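Protein of unknown function with a Fic domain (Bacteroides thetaiotaomicron VPI-5482, PDB 3CUC) is of unknown function but carries a Fic domain, a mainly helical fold of the Fic/DOC family. Local coordinates at residues E97-D111 against V130-S139. Residues are numbered along the deposited sequence; the frame is centred on the assembly and turned at random.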
# COMPACT_ATOMS: atom_id res chain seq x y z
N GLU A 97 6.43 13.60 -5.87
CA GLU A 97 5.27 13.46 -6.74
C GLU A 97 5.64 12.66 -7.99
O GLU A 97 4.85 11.84 -8.45
CB GLU A 97 4.70 14.82 -7.14
CG GLU A 97 3.99 15.56 -6.03
CD GLU A 97 3.39 16.88 -6.49
OE1 GLU A 97 2.47 16.84 -7.34
OE2 GLU A 97 3.84 17.94 -6.00
N SER A 98 6.84 12.87 -8.52
CA SER A 98 7.27 12.18 -9.73
C SER A 98 7.41 10.68 -9.53
O SER A 98 7.12 9.90 -10.44
CB SER A 98 8.57 12.76 -10.28
OG SER A 98 9.46 13.08 -9.23
N PHE A 99 7.85 10.26 -8.34
CA PHE A 99 7.93 8.83 -8.03
C PHE A 99 6.54 8.20 -8.02
O PHE A 99 6.35 7.11 -8.56
CB PHE A 99 8.63 8.56 -6.69
CG PHE A 99 8.63 7.11 -6.29
CD1 PHE A 99 9.45 6.20 -6.94
CD2 PHE A 99 7.79 6.64 -5.28
CE1 PHE A 99 9.45 4.85 -6.59
CE2 PHE A 99 7.78 5.30 -4.92
CZ PHE A 99 8.61 4.40 -5.57
N ILE A 100 5.57 8.90 -7.42
CA ILE A 100 4.21 8.39 -7.31
C ILE A 100 3.57 8.27 -8.70
O ILE A 100 2.87 7.30 -8.99
CB ILE A 100 3.33 9.28 -6.41
CG1 ILE A 100 3.88 9.29 -4.98
CG2 ILE A 100 1.90 8.77 -6.38
CD1 ILE A 100 3.23 10.33 -4.09
N ARG A 101 3.85 9.26 -9.54
CA ARG A 101 3.35 9.28 -10.91
C ARG A 101 3.95 8.13 -11.72
O ARG A 101 3.25 7.43 -12.44
CB ARG A 101 3.66 10.62 -11.58
CG ARG A 101 2.98 11.83 -10.91
CD ARG A 101 3.68 13.15 -11.24
NE ARG A 101 3.24 13.65 -12.53
CZ ARG A 101 2.17 14.41 -12.72
NH1 ARG A 101 1.42 14.81 -11.70
NH2 ARG A 101 1.85 14.80 -13.95
N GLU A 102 5.26 7.92 -11.57
CA GLU A 102 5.94 6.80 -12.23
C GLU A 102 5.39 5.46 -11.74
O GLU A 102 5.34 4.49 -12.49
CB GLU A 102 7.45 6.88 -11.98
CG GLU A 102 8.28 5.87 -12.78
CD GLU A 102 8.18 6.08 -14.28
OE1 GLU A 102 8.56 7.17 -14.76
OE2 GLU A 102 7.73 5.15 -14.99
N LEU A 103 4.99 5.42 -10.48
CA LEU A 103 4.39 4.23 -9.89
C LEU A 103 3.07 3.90 -10.58
O LEU A 103 2.81 2.75 -10.92
CB LEU A 103 4.17 4.44 -8.38
CG LEU A 103 4.24 3.23 -7.45
CD1 LEU A 103 5.51 2.40 -7.68
CD2 LEU A 103 4.17 3.70 -6.01
N ASN A 104 2.24 4.92 -10.78
CA ASN A 104 0.97 4.76 -11.48
C ASN A 104 1.19 4.29 -12.92
O ASN A 104 0.58 3.32 -13.38
CB ASN A 104 0.19 6.07 -11.47
CG ASN A 104 -1.23 5.90 -11.99
OD1 ASN A 104 -1.51 6.22 -13.14
ND2 ASN A 104 -2.11 5.37 -11.14
N ARG A 105 2.07 5.00 -13.63
CA ARG A 105 2.44 4.64 -14.99
C ARG A 105 2.88 3.17 -15.07
O ARG A 105 2.53 2.48 -16.01
CB ARG A 105 3.58 5.56 -15.47
CG ARG A 105 4.00 5.39 -16.94
CD ARG A 105 5.03 6.47 -17.37
NE ARG A 105 4.53 7.84 -17.19
CZ ARG A 105 4.93 8.72 -16.25
NH1 ARG A 105 5.88 8.41 -15.37
NH2 ARG A 105 4.38 9.93 -16.20
N THR A 106 3.63 2.71 -14.08
CA THR A 106 4.17 1.36 -14.08
C THR A 106 3.09 0.29 -13.88
O THR A 106 2.94 -0.59 -14.72
CB THR A 106 5.22 1.18 -12.97
OG1 THR A 106 6.26 2.15 -13.14
CG2 THR A 106 5.83 -0.21 -13.01
N ILE A 107 2.34 0.39 -12.79
CA ILE A 107 1.42 -0.70 -12.39
C ILE A 107 0.21 -0.82 -13.33
O ILE A 107 -0.30 -1.92 -13.54
CB ILE A 107 0.96 -0.60 -10.91
CG1 ILE A 107 0.04 0.61 -10.68
CG2 ILE A 107 2.16 -0.54 -9.98
CD1 ILE A 107 -0.61 0.57 -9.34
N LEU A 108 -0.25 0.32 -13.86
CA LEU A 108 -1.21 0.33 -14.96
C LEU A 108 -0.37 0.41 -16.22
O LEU A 108 0.22 1.45 -16.50
CB LEU A 108 -2.14 1.55 -14.88
CG LEU A 108 -2.79 1.86 -13.53
CD1 LEU A 108 -3.70 3.09 -13.65
CD2 LEU A 108 -3.54 0.64 -13.01
N VAL A 109 -0.29 -0.68 -16.98
CA VAL A 109 0.78 -0.81 -17.98
C VAL A 109 0.82 0.33 -19.00
O VAL A 109 1.91 0.76 -19.40
CB VAL A 109 0.69 -2.16 -18.70
CG1 VAL A 109 1.79 -2.27 -19.77
CG2 VAL A 109 0.79 -3.30 -17.69
N GLN A 110 -0.35 0.84 -19.40
CA GLN A 110 -0.44 1.79 -20.52
C GLN A 110 -1.76 2.54 -20.54
O GLN A 110 -2.72 2.14 -19.87
CB GLN A 110 -0.27 1.03 -21.83
CG GLN A 110 -1.25 -0.13 -21.98
CD GLN A 110 -0.78 -1.17 -22.97
OE1 GLN A 110 -0.03 -0.87 -23.90
NE2 GLN A 110 -1.24 -2.40 -22.79
N ASP A 111 -1.80 3.61 -21.34
CA ASP A 111 -2.96 4.51 -21.44
C ASP A 111 -4.30 3.82 -21.75
O ASP A 111 -4.34 2.63 -22.09
CB ASP A 111 -2.70 5.62 -22.48
CG ASP A 111 -2.19 6.90 -21.84
OD1 ASP A 111 -2.87 7.43 -20.92
OD2 ASP A 111 -1.13 7.40 -22.28
N VAL A 130 -2.34 7.07 -18.29
CA VAL A 130 -1.69 6.63 -17.06
C VAL A 130 -0.49 7.51 -16.68
O VAL A 130 0.16 8.11 -17.54
CB VAL A 130 -1.20 5.16 -17.17
CG1 VAL A 130 -2.39 4.21 -17.23
CG2 VAL A 130 -0.28 4.98 -18.37
N GLY A 131 -0.22 7.56 -15.37
CA GLY A 131 0.86 8.39 -14.83
C GLY A 131 0.57 9.89 -14.81
O GLY A 131 1.50 10.69 -14.68
N GLU A 132 -0.70 10.25 -14.93
CA GLU A 132 -1.14 11.64 -14.98
C GLU A 132 -2.33 11.83 -14.05
O GLU A 132 -3.17 10.94 -13.93
CB GLU A 132 -1.56 12.00 -16.41
CG GLU A 132 -0.40 12.15 -17.39
CD GLU A 132 0.31 13.49 -17.26
OE1 GLU A 132 -0.28 14.52 -17.67
OE2 GLU A 132 1.45 13.52 -16.76
N TYR A 133 -2.41 12.99 -13.41
CA TYR A 133 -3.50 13.26 -12.46
C TYR A 133 -4.87 13.32 -13.17
O TYR A 133 -4.95 13.56 -14.38
CB TYR A 133 -3.26 14.56 -11.67
CG TYR A 133 -2.08 14.56 -10.69
CD1 TYR A 133 -1.58 13.38 -10.13
CD2 TYR A 133 -1.51 15.76 -10.28
CE1 TYR A 133 -0.52 13.40 -9.21
CE2 TYR A 133 -0.45 15.80 -9.36
CZ TYR A 133 0.04 14.62 -8.83
OH TYR A 133 1.09 14.67 -7.93
N LYS A 134 -5.94 13.08 -12.40
CA LYS A 134 -7.32 13.02 -12.91
C LYS A 134 -7.71 14.32 -13.61
O LYS A 134 -7.36 15.40 -13.14
CB LYS A 134 -8.30 12.76 -11.76
N SER A 135 -8.43 14.19 -14.74
CA SER A 135 -8.98 15.35 -15.48
C SER A 135 -10.52 15.39 -15.44
O SER A 135 -11.11 16.47 -15.38
CB SER A 135 -8.49 15.36 -16.94
OG SER A 135 -8.74 14.13 -17.58
N ARG A 136 -11.17 14.22 -15.49
CA ARG A 136 -12.58 14.07 -15.12
C ARG A 136 -12.64 13.60 -13.65
O ARG A 136 -11.80 12.79 -13.24
CB ARG A 136 -13.27 13.05 -16.03
N PRO A 137 -13.60 14.12 -12.84
CA PRO A 137 -13.70 13.68 -11.43
C PRO A 137 -13.70 12.15 -11.23
O PRO A 137 -14.31 11.43 -12.02
CB PRO A 137 -15.02 14.31 -10.96
CG PRO A 137 -15.20 15.51 -11.82
CD PRO A 137 -14.62 15.14 -13.17
N ASN A 138 -13.03 11.67 -10.18
CA ASN A 138 -12.91 10.23 -9.87
C ASN A 138 -13.95 9.72 -8.84
O ASN A 138 -13.79 8.62 -8.28
CB ASN A 138 -11.48 9.90 -9.39
N SER A 139 -15.01 10.50 -8.62
CA SER A 139 -16.03 10.25 -7.57
C SER A 139 -16.96 9.05 -7.84
O SER A 139 -16.99 8.51 -8.95
CB SER A 139 -16.89 11.50 -7.36
OG SER A 139 -16.14 12.53 -6.74
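Arg101 and Tyr133 make the aromatic part of this contact, a cation-pi interaction: the guanidinium carbon CZ of Arg101 stands 4.4 Å from the centroid of the Tyr133 ring and only 6° off its normal. The two groups are not stacked flat, since their planes are 76° apart; Arg101 instead directs NH1 end-on over the ring centre, a pose made possible by the bend of its chain at chi3 (82°). The other terminal nitrogen, NH2, turns to Glu132, where a salt bridge to OE2 measures 3.1 Å; its hydrogen bond is weak by its angle. One guanidinium thus spans two consecutive residues of the loop.

Among the neutral and charged hydrogen bonds, Tyr133 OH donates to Glu97 OE1 over 2.6 Å, approaching the anti lone pair of a carboxylate nearly coplanar with the ring. The second oxygen of Glu97 is bonded to Thr161, so both ends of the carboxylate are engaged. Further along, the backbone N of Gly131 reaches Asn104 OD1 at 2.9 Å, in the carbonyl plane and on a lone pair, while the ND2 of Asn104 bonds to the backbone oxygen of Asp197; the amide therefore ties two loops to the helix and has its rotation fixed. Gly131 CA also lies 3.5 Å from Arg101 O, a CA-H...O contact.

At the far end the packing is apolar: Val130 CG1 rests 3.6 Å from Leu108 CB, just past the helix.

Together these contacts lay residues 130-133 along helix 97-107, antiparallel to it, fastening the loop before strand 140-141 to a helix of the mainly helical Fic domain. Tyr133 also packs on Met160 of helix 156-173, while Leu103 and Ile107, on other sides of helix 97-107, meet helices 68-89 and 199-213.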